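Local atomic coordinates of chloride intracellular channel Clic (Drosophila melanogaster, PDB entry 2YV7), a protein that might insert into membranes and form pH-dependent chloride channels, and in its soluble form adopts a glutathione S-transferase-like fold. Residues Pro21-Ile26 against Lys57-Lys62; Ile27-Ile32 against Val63-Met68; Cys43-Met48 against Lys99-Ile104; Leu50-Glu55 against Leu214-Gln219. One frame throughout, in Å; residues are numbered along the deposited sequence.

Contact 1: residues Pro21-Ile26 against Lys57-Lys62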
loop_
_atom_site.group_PDB
_atom_site.type_symbol
_atom_site.label_atom_id
_atom_site.label_comp_id
_atom_site.label_asym_id
_atom_site.label_seq_id
_atom_site.Cartn_x
_atom_site.Cartn_y
_atom_site.Cartn_z
ATOM N N PRO A 21 0.607 -6.924 22.769
ATOM C CA PRO A 21 1.810 -7.316 22.022
ATOM C C PRO A 21 2.448 -6.181 21.220
ATOM O O PRO A 21 1.747 -5.347 20.626
ATOM C CB PRO A 21 1.286 -8.350 21.038
ATOM C CG PRO A 21 0.036 -8.836 21.619
ATOM C CD PRO A 21 -0.567 -7.703 22.353
ATOM N N GLU A 22 3.771 -6.137 21.205
ATOM C CA GLU A 22 4.440 -5.216 20.296
ATOM C C GLU A 22 4.803 -5.947 19.015
ATOM O O GLU A 22 5.555 -6.917 19.038
ATOM C CB GLU A 22 5.678 -4.575 20.932
ATOM C CG GLU A 22 6.808 -4.329 19.935
ATOM C CD GLU A 22 7.592 -3.072 20.210
ATOM O OE1 GLU A 22 6.959 -2.003 20.410
ATOM O OE2 GLU A 22 8.843 -3.156 20.192
ATOM N N ILE A 23 4.267 -5.479 17.889
ATOM C CA ILE A 23 4.684 -6.035 16.603
ATOM C C ILE A 23 5.679 -5.099 15.964
ATOM O O ILE A 23 5.476 -3.884 15.993
ATOM C CB ILE A 23 3.455 -6.279 15.665
ATOM C CG1 ILE A 23 2.345 -7.018 16.420
ATOM C CG2 ILE A 23 3.840 -7.081 14.415
ATOM C CD1 ILE A 23 2.684 -8.463 16.804
ATOM N N GLU A 24 6.750 -5.674 15.397
ATOM C CA GLU A 24 7.765 -4.915 14.671
ATOM C C GLU A 24 7.662 -5.233 13.184
ATOM O O GLU A 24 7.676 -6.396 12.798
ATOM C CB GLU A 24 9.181 -5.221 15.159
ATOM C CG GLU A 24 10.245 -4.432 14.371
ATOM C CD GLU A 24 11.702 -4.601 14.877
ATOM O OE1 GLU A 24 12.005 -5.541 15.655
ATOM O OE2 GLU A 24 12.557 -3.794 14.455
ATOM N N LEU A 25 7.508 -4.198 12.354
ATOM C CA LEU A 25 7.526 -4.390 10.911
ATOM C C LEU A 25 8.812 -3.784 10.334
ATOM O O LEU A 25 9.052 -2.595 10.464
ATOM C CB LEU A 25 6.281 -3.774 10.230
ATOM C CG LEU A 25 6.227 -4.045 8.720
ATOM C CD1 LEU A 25 6.048 -5.527 8.407
ATOM C CD2 LEU A 25 5.059 -3.184 8.153
ATOM N N ILE A 26 9.636 -4.628 9.736
ATOM C CA ILE A 26 10.807 -4.104 9.037
ATOM C C ILE A 26 10.437 -3.756 7.604
ATOM O O ILE A 26 9.911 -4.603 6.877
ATOM C CB ILE A 26 11.976 -5.091 9.035
ATOM C CG1 ILE A 26 12.363 -5.425 10.506
ATOM C CG2 ILE A 26 13.136 -4.501 8.306
ATOM C CD1 ILE A 26 13.687 -6.213 10.666
ATOM N N LYS A 57 -6.047 -0.847 19.164
ATOM C CA LYS A 57 -5.320 -1.138 20.402
ATOM C C LYS A 57 -5.189 -2.633 20.758
ATOM O O LYS A 57 -5.069 -3.000 21.943
ATOM C CB LYS A 57 -5.846 -0.279 21.577
ATOM C CG LYS A 57 -5.808 1.235 21.299
ATOM C CD LYS A 57 -5.580 2.029 22.566
ATOM C CE LYS A 57 -5.880 3.533 22.383
ATOM N NZ LYS A 57 -6.156 4.227 23.700
ATOM N N THR A 58 -5.189 -3.505 19.746
ATOM C CA THR A 58 -4.892 -4.918 20.030
ATOM C C THR A 58 -3.391 -5.171 20.094
ATOM O O THR A 58 -2.942 -6.170 20.675
ATOM C CB THR A 58 -5.529 -5.909 19.040
ATOM O OG1 THR A 58 -5.069 -5.634 17.704
ATOM C CG2 THR A 58 -7.074 -5.875 19.131
ATOM N N ILE A 59 -2.626 -4.250 19.513
ATOM C CA ILE A 59 -1.165 -4.400 19.411
ATOM C C ILE A 59 -0.503 -3.038 19.508
ATOM O O ILE A 59 -1.166 -1.998 19.526
ATOM C CB ILE A 59 -0.690 -5.059 18.049
ATOM C CG1 ILE A 59 -1.120 -4.198 16.855
ATOM C CG2 ILE A 59 -1.146 -6.523 17.887
ATOM C CD1 ILE A 59 -0.390 -4.563 15.563
ATOM N N SER A 60 0.824 -3.095 19.542
ATOM C CA SER A 60 1.722 -1.975 19.502
ATOM C C SER A 60 2.501 -2.164 18.201
ATOM O O SER A 60 2.930 -3.270 17.863
ATOM C CB SER A 60 2.678 -2.096 20.695
ATOM O OG SER A 60 3.488 -0.976 20.858
ATOM N N LEU A 61 2.652 -1.088 17.440
ATOM C CA LEU A 61 3.356 -1.187 16.175
ATOM C C LEU A 61 4.649 -0.395 16.246
ATOM O O LEU A 61 4.623 0.791 16.542
ATOM C CB LEU A 61 2.482 -0.642 15.018
ATOM C CG LEU A 61 3.120 -0.778 13.623
ATOM C CD1 LEU A 61 3.555 -2.218 13.233
ATOM C CD2 LEU A 61 2.221 -0.120 12.521
ATOM N N LYS A 62 5.737 -1.062 15.888
ATOM C CA LYS A 62 7.061 -0.493 15.704
ATOM C C LYS A 62 7.486 -0.762 14.278
ATOM O O LYS A 62 7.531 -1.916 13.838
ATOM C CB LYS A 62 8.047 -1.157 16.681
ATOM C CG LYS A 62 9.536 -0.898 16.491
ATOM C CD LYS A 62 10.363 -1.734 17.553
ATOM C CE LYS A 62 11.891 -1.574 17.434
ATOM N NZ LYS A 62 12.670 -2.685 18.131
#
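Lys62 reaches out beside Glu22 and Glu24, and nearly every atom of its chain meets something on the strand alongside. CB lies 3.8 Å from Ile23 O, and CG sits 4.2 Å from Glu24 CG. CD passes 3.4 Å from Glu22 OE2, the end of a chain bent at chi2. Lys62 CG stands anti to the backbone N (chi1 169°) and the rest of the chain is extended, so it runs side by side with Glu24: CE is 3.8 Å from Glu24 OE2, and NZ ends 3.8 Å from Glu24 OE1 in a long salt bridge. Glu24 OE2 also hydrogen-bonds Thr64, two residues beyond Lys62. Swapping Glu24 for an alanine would probably cost the Lys62 ammonium its long ion pair, the Glu22 carboxylate being near but beyond salt-bridge range, and leave the Thr64 hydroxyl without its carboxylate partner. Underneath runs the parallel strand pairing of a beta-alpha-beta unit in the thioredoxin-like N-terminal domain, whose connecting helix is 41-55. Ser60 N donates to Pro21 O, Ile23 N to Ser60 O, Lys62 N to Ile23 O and Leu25 N to Lys62 O. The face of Glu22, Glu24, Ser60 and Lys62 is polar, which suits long charged chains; that of Ile23 and Leu61 is apolar. Beside it Ile23 CG1 lies 3.8 Å from Ile59 CD1, while Leu25 rests on Phe47 and Ile59 on Leu50 and Ala54.

Contact 2: residues Ile27-Ile32 against Val63-Met68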
loop_
_atom_site.group_PDB
_atom_site.type_symbol
_atom_site.label_atom_id
_atom_site.label_comp_id
_atom_site.label_asym_id
_atom_site.label_seq_id
_atom_site.Cartn_x
_atom_site.Cartn_y
_atom_site.Cartn_z
ATOM N N ILE A 27 10.769 -2.530 7.184
ATOM C CA ILE A 27 10.469 -2.069 5.802
ATOM C C ILE A 27 11.714 -1.542 5.057
ATOM O O ILE A 27 12.677 -1.154 5.677
ATOM C CB ILE A 27 9.268 -1.033 5.781
ATOM C CG1 ILE A 27 9.695 0.329 6.324
ATOM C CG2 ILE A 27 8.036 -1.636 6.422
ATOM C CD1 ILE A 27 8.595 1.454 6.305
ATOM N N LYS A 28 11.665 -1.521 3.726
ATOM C CA LYS A 28 12.759 -1.055 2.874
ATOM C C LYS A 28 12.749 0.460 2.902
ATOM O O LYS A 28 11.665 1.081 2.833
ATOM C CB LYS A 28 12.534 -1.485 1.431
ATOM C CG LYS A 28 12.720 -2.987 1.153
ATOM C CD LYS A 28 12.230 -3.373 -0.252
ATOM C CE LYS A 28 13.019 -4.590 -0.820
ATOM N NZ LYS A 28 12.543 -5.080 -2.165
ATOM N N ALA A 29 13.942 1.040 3.053
ATOM C CA ALA A 29 14.149 2.471 3.031
ATOM C C ALA A 29 14.163 2.976 1.611
ATOM O O ALA A 29 14.517 2.254 0.670
ATOM C CB ALA A 29 15.488 2.849 3.658
ATOM N N SER A 30 13.801 4.239 1.507
ATOM C CA SER A 30 14.052 5.055 0.348
ATOM C C SER A 30 15.471 4.841 -0.156
ATOM O O SER A 30 16.427 4.816 0.602
ATOM C CB SER A 30 13.882 6.516 0.747
ATOM O OG SER A 30 14.406 7.404 -0.224
ATOM N N THR A 31 15.543 4.752 -1.459
ATOM C CA THR A 31 16.724 4.593 -2.243
ATOM C C THR A 31 17.329 5.959 -2.559
ATOM O O THR A 31 18.370 6.040 -3.178
ATOM C CB THR A 31 16.314 3.897 -3.538
ATOM O OG1 THR A 31 15.028 4.416 -3.962
ATOM C CG2 THR A 31 16.195 2.372 -3.291
ATOM N N ILE A 32 16.680 7.028 -2.121
ATOM C CA ILE A 32 17.260 8.375 -2.234
ATOM C C ILE A 32 18.060 8.742 -0.992
ATOM O O ILE A 32 19.217 9.163 -1.107
ATOM C CB ILE A 32 16.198 9.454 -2.496
ATOM C CG1 ILE A 32 15.581 9.260 -3.888
ATOM C CG2 ILE A 32 16.799 10.895 -2.389
ATOM C CD1 ILE A 32 14.257 9.973 -4.065
ATOM N N VAL A 63 7.774 0.320 13.558
ATOM C CA VAL A 63 8.231 0.245 12.175
ATOM C C VAL A 63 9.723 0.592 12.063
ATOM O O VAL A 63 10.140 1.690 12.452
ATOM C CB VAL A 63 7.350 1.128 11.263
ATOM C CG1 VAL A 63 7.866 1.134 9.820
ATOM C CG2 VAL A 63 5.905 0.629 11.298
ATOM N N THR A 64 10.500 -0.371 11.556
ATOM C CA THR A 64 11.949 -0.280 11.392
ATOM C C THR A 64 12.280 -0.183 9.908
ATOM O O THR A 64 11.943 -1.060 9.127
ATOM C CB THR A 64 12.663 -1.525 11.942
ATOM O OG1 THR A 64 12.286 -1.727 13.319
ATOM C CG2 THR A 64 14.161 -1.373 11.844
ATOM N N THR A 65 12.976 0.882 9.532
ATOM C CA THR A 65 13.370 1.090 8.149
ATOM C C THR A 65 14.822 0.620 7.926
ATOM O O THR A 65 15.725 1.019 8.667
ATOM C CB THR A 65 13.182 2.584 7.801
ATOM O OG1 THR A 65 11.873 2.996 8.216
ATOM C CG2 THR A 65 13.260 2.797 6.370
ATOM N N VAL A 66 15.048 -0.235 6.943
ATOM C CA VAL A 66 16.416 -0.668 6.603
ATOM C C VAL A 66 16.836 -0.257 5.181
ATOM O O VAL A 66 16.116 -0.447 4.189
ATOM C CB VAL A 66 16.644 -2.207 6.804
ATOM C CG1 VAL A 66 15.478 -2.979 6.303
ATOM C CG2 VAL A 66 17.898 -2.698 6.063
ATOM N N ASP A 67 18.039 0.289 5.096
ATOM C CA ASP A 67 18.608 0.646 3.799
ATOM C C ASP A 67 19.223 -0.625 3.305
ATOM O O ASP A 67 20.178 -1.130 3.902
ATOM C CB ASP A 67 19.670 1.732 3.963
ATOM C CG ASP A 67 20.253 2.210 2.637
ATOM O OD1 ASP A 67 19.915 1.655 1.549
ATOM O OD2 ASP A 67 21.059 3.163 2.706
ATOM N N MET A 68 18.667 -1.146 2.225
ATOM C CA MET A 68 19.047 -2.465 1.734
ATOM C C MET A 68 20.426 -2.543 1.091
ATOM O O MET A 68 20.969 -3.640 0.905
ATOM C CB MET A 68 17.957 -3.039 0.834
ATOM C CG MET A 68 16.780 -3.602 1.638
ATOM S SD MET A 68 17.244 -4.890 2.828
ATOM C CE MET A 68 17.376 -6.299 1.704
#
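Ile27 lays its CD1 methyl against Val63 CG1, 3.6 Å away. Its CG1 branch is held between the backbone N and the carbonyl carbon (chi1 74°), and from there it also skirts the hydroxyl Thr65 OG1 at 3.9 Å. Thr65 turns its methyl to Ala29, two residues after Ile27: CG2 is 3.5 Å from Ala29 CB, where a small side chain leaves room for such closeness. This is the C-terminal end of the parallel pair in the beta-alpha-beta unit of strands 22-28 and 60-66 with helix 41-55. Ile27 N donates to Thr64 O and Val66 N to Ile27 O, both bonds close to straight. The last bond is less regular: Ala29 N donates to Val66 O at 2.9 Å from 47° out of the carbonyl plane, where 27-32 has left the strand. Beyond it, Ser30 OG accepts from Ile32 N and closes an ST turn. On the other face the aliphatic part of Lys28 meets Met68, CG to CG at 4.1 Å. Beneath the sheet, Ile27 and Val63 press on Phe47 of helix 41-55, and Ile27 also on Cys43. At the far end of 27-32, Ser30 hydrogen-bonds Asp226 and Ile32 packs on helix 224-235.

Contact 3: residues Cys43-Met48 against Lys99-Ile104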
loop_
_atom_site.group_PDB
_atom_site.type_symbol
_atom_site.label_atom_id
_atom_site.label_comp_id
_atom_site.label_asym_id
_atom_site.label_seq_id
_atom_site.Cartn_x
_atom_site.Cartn_y
_atom_site.Cartn_z
ATOM N N CYS A 43 5.446 -3.679 1.738
ATOM C CA CYS A 43 5.668 -2.918 2.973
ATOM C C CYS A 43 4.473 -2.027 3.238
ATOM O O CYS A 43 3.958 -2.032 4.354
ATOM C CB CYS A 43 6.950 -2.069 2.844
ATOM S SG CYS A 43 8.450 -3.087 2.717
ATOM N N GLN A 44 3.948 -1.277 2.239
ATOM C CA GLN A 44 2.896 -0.358 2.580
ATOM C C GLN A 44 1.604 -1.100 2.998
ATOM O O GLN A 44 0.893 -0.696 3.933
ATOM C CB GLN A 44 2.656 0.679 1.428
ATOM C CG GLN A 44 1.751 1.791 2.002
ATOM C CD GLN A 44 1.262 2.870 1.035
ATOM O OE1 GLN A 44 1.687 2.935 -0.102
ATOM N NE2 GLN A 44 0.361 3.749 1.536
ATOM N N GLU A 45 1.314 -2.186 2.291
ATOM C CA GLU A 45 0.102 -2.965 2.546
ATOM C C GLU A 45 0.122 -3.478 4.027
ATOM O O GLU A 45 -0.850 -3.327 4.748
ATOM C CB GLU A 45 -0.005 -4.157 1.592
ATOM C CG GLU A 45 -1.266 -4.932 1.955
ATOM C CD GLU A 45 -1.590 -6.113 1.044
ATOM O OE1 GLU A 45 -0.964 -6.257 0.015
ATOM O OE2 GLU A 45 -2.496 -6.928 1.374
ATOM N N TYR A 46 1.220 -4.072 4.419
ATOM C CA TYR A 46 1.322 -4.674 5.778
ATOM C C TYR A 46 1.488 -3.589 6.854
ATOM O O TYR A 46 0.956 -3.731 7.954
ATOM C CB TYR A 46 2.377 -5.798 5.858
ATOM C CG TYR A 46 2.185 -6.873 4.807
ATOM C CD1 TYR A 46 0.898 -7.173 4.329
ATOM C CD2 TYR A 46 3.279 -7.503 4.189
ATOM C CE1 TYR A 46 0.690 -8.105 3.306
ATOM C CE2 TYR A 46 3.072 -8.448 3.189
ATOM C CZ TYR A 46 1.780 -8.732 2.754
ATOM O OH TYR A 46 1.592 -9.650 1.716
ATOM N N PHE A 47 2.163 -2.482 6.533
ATOM C CA PHE A 47 2.195 -1.310 7.412
ATOM C C PHE A 47 0.750 -0.885 7.670
ATOM O O PHE A 47 0.329 -0.659 8.779
ATOM C CB PHE A 47 3.026 -0.225 6.679
ATOM C CG PHE A 47 3.426 0.997 7.501
ATOM C CD1 PHE A 47 2.634 1.501 8.563
ATOM C CD2 PHE A 47 4.567 1.700 7.139
ATOM C CE1 PHE A 47 3.020 2.676 9.270
ATOM C CE2 PHE A 47 4.974 2.876 7.868
ATOM C CZ PHE A 47 4.178 3.359 8.915
ATOM N N MET A 48 -0.047 -0.758 6.594
ATOM C CA MET A 48 -1.421 -0.323 6.750
ATOM C C MET A 48 -2.246 -1.305 7.612
ATOM O O MET A 48 -2.999 -0.843 8.446
ATOM C CB MET A 48 -2.079 -0.171 5.360
ATOM C CG MET A 48 -1.653 1.132 4.739
ATOM S SD MET A 48 -2.580 1.510 3.210
ATOM C CE MET A 48 -4.178 1.917 3.906
ATOM N N LYS A 99 3.143 -15.570 4.145
ATOM C CA LYS A 99 3.097 -16.012 5.560
ATOM C C LYS A 99 2.867 -14.858 6.528
ATOM O O LYS A 99 2.214 -15.049 7.539
ATOM C CB LYS A 99 4.327 -16.838 5.960
ATOM C CG LYS A 99 4.604 -18.008 5.032
ATOM C CD LYS A 99 5.683 -18.931 5.579
ATOM C CE LYS A 99 6.075 -19.950 4.513
ATOM N NZ LYS A 99 6.858 -21.064 5.114
ATOM N N ILE A 100 3.376 -13.657 6.197
ATOM C CA ILE A 100 3.070 -12.454 6.960
ATOM C C ILE A 100 1.587 -12.194 6.974
ATOM O O ILE A 100 1.008 -11.941 8.027
ATOM C CB ILE A 100 3.853 -11.201 6.430
ATOM C CG1 ILE A 100 5.372 -11.440 6.578
ATOM C CG2 ILE A 100 3.356 -9.924 7.120
ATOM C CD1 ILE A 100 6.291 -10.348 6.035
ATOM N N GLU A 101 0.944 -12.246 5.792
ATOM C CA GLU A 101 -0.538 -12.125 5.745
ATOM C C GLU A 101 -1.256 -13.125 6.612
ATOM O O GLU A 101 -2.111 -12.762 7.438
ATOM C CB GLU A 101 -1.062 -12.305 4.310
ATOM C CG GLU A 101 -0.813 -11.116 3.544
ATOM C CD GLU A 101 -1.600 -10.968 2.215
ATOM O OE1 GLU A 101 -2.716 -11.524 1.995
ATOM O OE2 GLU A 101 -1.056 -10.217 1.405
ATOM N N ARG A 102 -0.908 -14.388 6.395
ATOM C CA ARG A 102 -1.498 -15.504 7.100
ATOM C C ARG A 102 -1.312 -15.284 8.588
ATOM O O ARG A 102 -2.253 -15.468 9.340
ATOM C CB ARG A 102 -0.872 -16.824 6.612
ATOM C CG ARG A 102 -1.763 -18.056 6.714
ATOM C CD ARG A 102 -1.325 -19.133 5.707
ATOM N NE ARG A 102 -2.353 -20.168 5.516
ATOM C CZ ARG A 102 -2.228 -21.460 5.844
ATOM N NH1 ARG A 102 -1.098 -21.930 6.380
ATOM N NH2 ARG A 102 -3.243 -22.296 5.622
ATOM N N HIS A 103 -0.125 -14.827 8.999
ATOM C CA HIS A 103 0.148 -14.559 10.430
ATOM C C HIS A 103 -0.706 -13.429 10.996
ATOM O O HIS A 103 -1.249 -13.539 12.094
ATOM C CB HIS A 103 1.621 -14.247 10.657
ATOM C CG HIS A 103 2.014 -14.230 12.095
ATOM N ND1 HIS A 103 1.945 -13.091 12.869
ATOM C CD2 HIS A 103 2.445 -15.225 12.914
ATOM C CE1 HIS A 103 2.351 -13.373 14.095
ATOM N NE2 HIS A 103 2.649 -14.659 14.151
ATOM N N ILE A 104 -0.851 -12.332 10.241
ATOM C CA ILE A 104 -1.676 -11.237 10.686
ATOM C C ILE A 104 -3.093 -11.724 10.863
ATOM O O ILE A 104 -3.699 -11.472 11.909
ATOM C CB ILE A 104 -1.622 -10.001 9.699
ATOM C CG1 ILE A 104 -0.195 -9.469 9.692
ATOM C CG2 ILE A 104 -2.603 -8.869 10.170
ATOM C CD1 ILE A 104 0.042 -8.317 8.685
#
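Tyr46 and Glu101 meet at about a right angle, joining two helices of the thioredoxin-like domain of this glutathione S-transferase fold. Helices 41-55 and 97-107 run almost parallel here, with their axes 11.3 Å from each other, a wide spacing that a large aromatic ring is well suited to bridge. Tyr46 has CG anti to the carbonyl carbon (chi1 -53°), and this sends the ring across toward the second helix. Ile100 comes over one face: its CG2 methyl stands 4.2 Å from the centroid of the Tyr46 ring, 27° off the normal, a CH-pi contact in which a branched aliphatic chain offers a methyl to the flat surface. Nearer the root of the ring, Ile104 CD1 reaches Tyr46 CB at 4.4 Å.

Glu101 works at the edge instead. Its chain is extended beyond CG, and the carboxylate is turned 74° from the ring plane. CG touches the rim, 3.4 Å from Tyr46 CE1. A phenylalanine in place of Tyr46 would keep the face under Ile100 but would probably leave the Glu101 carboxylate without its hydroxyl donor, close to another acid. That acid is Glu45, whose OE2 is 3.6 Å from Glu101 OE2, a proximity likely to favour protonation of one of the two. The Tyr46 side chain also touches Pro85, a calcium ligand. The hydroxyl Tyr46 OH donates to Glu101 OE2 over 2.7 Å, in the ring plane, and meets the anti lone pair, the one directed away from OE1.

Contact 4: residues Leu50-Glu55 against Leu214-Gln219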
loop_
_atom_site.group_PDB
_atom_site.type_symbol
_atom_site.label_atom_id
_atom_site.label_comp_id
_atom_site.label_asym_id
_atom_site.label_seq_id
_atom_site.Cartn_x
_atom_site.Cartn_y
_atom_site.Cartn_z
ATOM N N LEU A 50 -1.268 -3.379 9.869
ATOM C CA LEU A 50 -0.857 -3.355 11.300
ATOM C C LEU A 50 -1.261 -2.046 12.013
ATOM O O LEU A 50 -1.620 -2.013 13.201
ATOM C CB LEU A 50 0.641 -3.633 11.370
ATOM C CG LEU A 50 1.030 -5.071 11.037
ATOM C CD1 LEU A 50 2.575 -5.199 10.707
ATOM C CD2 LEU A 50 0.581 -6.081 12.120
ATOM N N TYR A 51 -1.183 -0.947 11.276
ATOM C CA TYR A 51 -1.582 0.346 11.800
ATOM C C TYR A 51 -3.047 0.303 12.191
ATOM O O TYR A 51 -3.426 0.832 13.257
ATOM C CB TYR A 51 -1.260 1.472 10.779
ATOM C CG TYR A 51 -1.390 2.858 11.380
ATOM C CD1 TYR A 51 -2.652 3.414 11.600
ATOM C CD2 TYR A 51 -0.240 3.585 11.781
ATOM C CE1 TYR A 51 -2.791 4.636 12.189
ATOM C CE2 TYR A 51 -0.369 4.838 12.353
ATOM C CZ TYR A 51 -1.660 5.346 12.555
ATOM O OH TYR A 51 -1.865 6.559 13.140
ATOM N N LEU A 52 -3.908 -0.286 11.333
ATOM C CA LEU A 52 -5.313 -0.367 11.636
ATOM C C LEU A 52 -5.525 -1.184 12.936
ATOM O O LEU A 52 -6.389 -0.868 13.717
ATOM C CB LEU A 52 -6.091 -1.039 10.492
ATOM C CG LEU A 52 -6.170 -0.275 9.137
ATOM C CD1 LEU A 52 -6.738 -1.198 8.051
ATOM C CD2 LEU A 52 -6.970 0.991 9.278
ATOM N N LEU A 53 -4.765 -2.241 13.096
ATOM C CA LEU A 53 -4.888 -3.135 14.291
ATOM C C LEU A 53 -4.403 -2.431 15.572
ATOM O O LEU A 53 -5.002 -2.559 16.653
ATOM C CB LEU A 53 -4.119 -4.415 14.051
ATOM C CG LEU A 53 -4.702 -5.347 12.958
ATOM C CD1 LEU A 53 -3.949 -6.679 12.918
ATOM C CD2 LEU A 53 -6.217 -5.572 13.189
ATOM N N ALA A 54 -3.376 -1.622 15.407
ATOM C CA ALA A 54 -2.801 -0.834 16.500
ATOM C C ALA A 54 -3.718 0.333 16.870
ATOM O O ALA A 54 -3.857 0.682 18.039
ATOM C CB ALA A 54 -1.401 -0.359 16.102
ATOM N N GLU A 55 -4.375 0.942 15.884
ATOM C CA GLU A 55 -5.437 1.883 16.198
ATOM C C GLU A 55 -6.527 1.281 17.075
ATOM O O GLU A 55 -7.118 1.972 17.921
ATOM C CB GLU A 55 -6.109 2.339 14.907
ATOM C CG GLU A 55 -5.511 3.519 14.295
ATOM C CD GLU A 55 -6.322 3.965 13.085
ATOM O OE1 GLU A 55 -7.240 3.215 12.648
ATOM O OE2 GLU A 55 -6.033 5.064 12.578
ATOM N N LEU A 214 -7.229 8.936 5.697
ATOM C CA LEU A 214 -7.006 7.786 6.565
ATOM C C LEU A 214 -5.606 7.802 7.172
ATOM O O LEU A 214 -4.608 7.762 6.434
ATOM C CB LEU A 214 -7.217 6.487 5.745
ATOM C CG LEU A 214 -7.265 5.194 6.528
ATOM C CD1 LEU A 214 -8.562 5.042 7.291
ATOM C CD2 LEU A 214 -7.049 4.003 5.562
ATOM N N ASP A 215 -5.515 7.784 8.504
ATOM C CA ASP A 215 -4.192 7.808 9.125
ATOM C C ASP A 215 -3.306 6.647 8.680
ATOM O O ASP A 215 -2.117 6.837 8.470
ATOM C CB ASP A 215 -4.282 7.854 10.647
ATOM C CG ASP A 215 -4.778 9.200 11.165
ATOM O OD1 ASP A 215 -4.632 10.238 10.443
ATOM O OD2 ASP A 215 -5.355 9.205 12.275
ATOM N N ALA A 216 -3.884 5.456 8.530
ATOM C CA ALA A 216 -3.086 4.269 8.174
ATOM C C ALA A 216 -2.444 4.519 6.824
ATOM O O ALA A 216 -1.322 4.051 6.528
ATOM C CB ALA A 216 -3.955 3.031 8.122
ATOM N N PHE A 217 -3.222 5.176 5.953
ATOM C CA PHE A 217 -2.676 5.483 4.638
ATOM C C PHE A 217 -1.580 6.538 4.703
ATOM O O PHE A 217 -0.490 6.311 4.245
ATOM C CB PHE A 217 -3.761 5.927 3.663
ATOM C CG PHE A 217 -3.200 6.226 2.304
ATOM C CD1 PHE A 217 -2.959 5.167 1.397
ATOM C CD2 PHE A 217 -2.808 7.534 1.965
ATOM C CE1 PHE A 217 -2.389 5.406 0.100
ATOM C CE2 PHE A 217 -2.212 7.840 0.662
ATOM C CZ PHE A 217 -1.990 6.751 -0.277
ATOM N N THR A 218 -1.896 7.684 5.274
ATOM C CA THR A 218 -0.986 8.827 5.215
ATOM C C THR A 218 0.294 8.529 6.029
ATOM O O THR A 218 1.413 8.865 5.599
ATOM C CB THR A 218 -1.669 10.128 5.721
ATOM O OG1 THR A 218 -1.772 10.060 7.118
ATOM C CG2 THR A 218 -3.064 10.355 5.192
ATOM N N GLN A 219 0.159 7.822 7.160
ATOM C CA GLN A 219 1.327 7.414 7.910
ATOM C C GLN A 219 2.270 6.441 7.143
ATOM O O GLN A 219 3.482 6.407 7.387
ATOM C CB GLN A 219 0.895 6.796 9.248
ATOM C CG GLN A 219 0.236 7.783 10.170
ATOM C CD GLN A 219 1.199 8.894 10.542
ATOM O OE1 GLN A 219 2.265 8.641 11.116
ATOM N NE2 GLN A 219 0.867 10.119 10.154
HETATM O O HOH W 1 -6.517 5.075 10.024
#
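Where Tyr51 meets Ala216, the last turns of helix 41-55 (50-55) and the start of helix 215-220 (215-219) cross at 132°, and the CA atoms of these two residues come within 5.5 Å. Such closeness needs a small residue, and alanine supplies it. With CG anti to the backbone N (chi1 -168°), the Tyr51 ring lies along the first turn of the opposing helix: CD1 is 3.7 Å from Ala216 CB, CE2 is 3.7 Å from Gln219 CG, and OH is 3.7 Å from Asp215 CB, with the carbonyl Asp215 O over one face. Gln219 thus presents its methylene to the ring, its amide plane tilted 41° from it. Beside the ring, Leu52 CD2 packs on Ala216 CB at 3.8 Å, and the leucine side chain also touches Met171 and Cys176. Glu55 extends past the ring edge toward the helix start, where a water donates to Glu55 OE2 at 2.6 Å and accepts from Ala216 N at 3.1 Å, satisfying an N-H of the first turn.

The contact ties the thioredoxin-like domain to the helical C-terminal part of the chain. The positive end of the helix dipole probably favours the Glu55 carboxylate, although Asp215 OD2, a like charge, lies 4.2 Å from Glu55 OE2. With no direct hydrogen bond between the segments, the interface relies on apolar surface and one water, consistent with a join that could part if the N-terminal domain rearranges.

Contacts 1 and 2 are successive lengths of one parallel strand pair, their centres about 18 Å apart; the pairing runs on between them, with Leu25 O and Thr64 N 2.9 Å apart. Helix 41-55, the connection between those strands, supplies one side of contacts 3 and 4, whose centres are about 12 Å apart. It lies on the sheet, Leu25 CD2 coming 3.4 Å from Phe47 N, and reaches the helical C-terminal part, Met48 CG standing 3.4 Å from Ala216 O. The calcium ion, bound at His83, Pro85, Leu95 and Asn97, is nearest contact 3, about 5 Å from the Ile100 side chain. Residues 42-66 are predicted to span the membrane after insertion, which would probably break up these contacts.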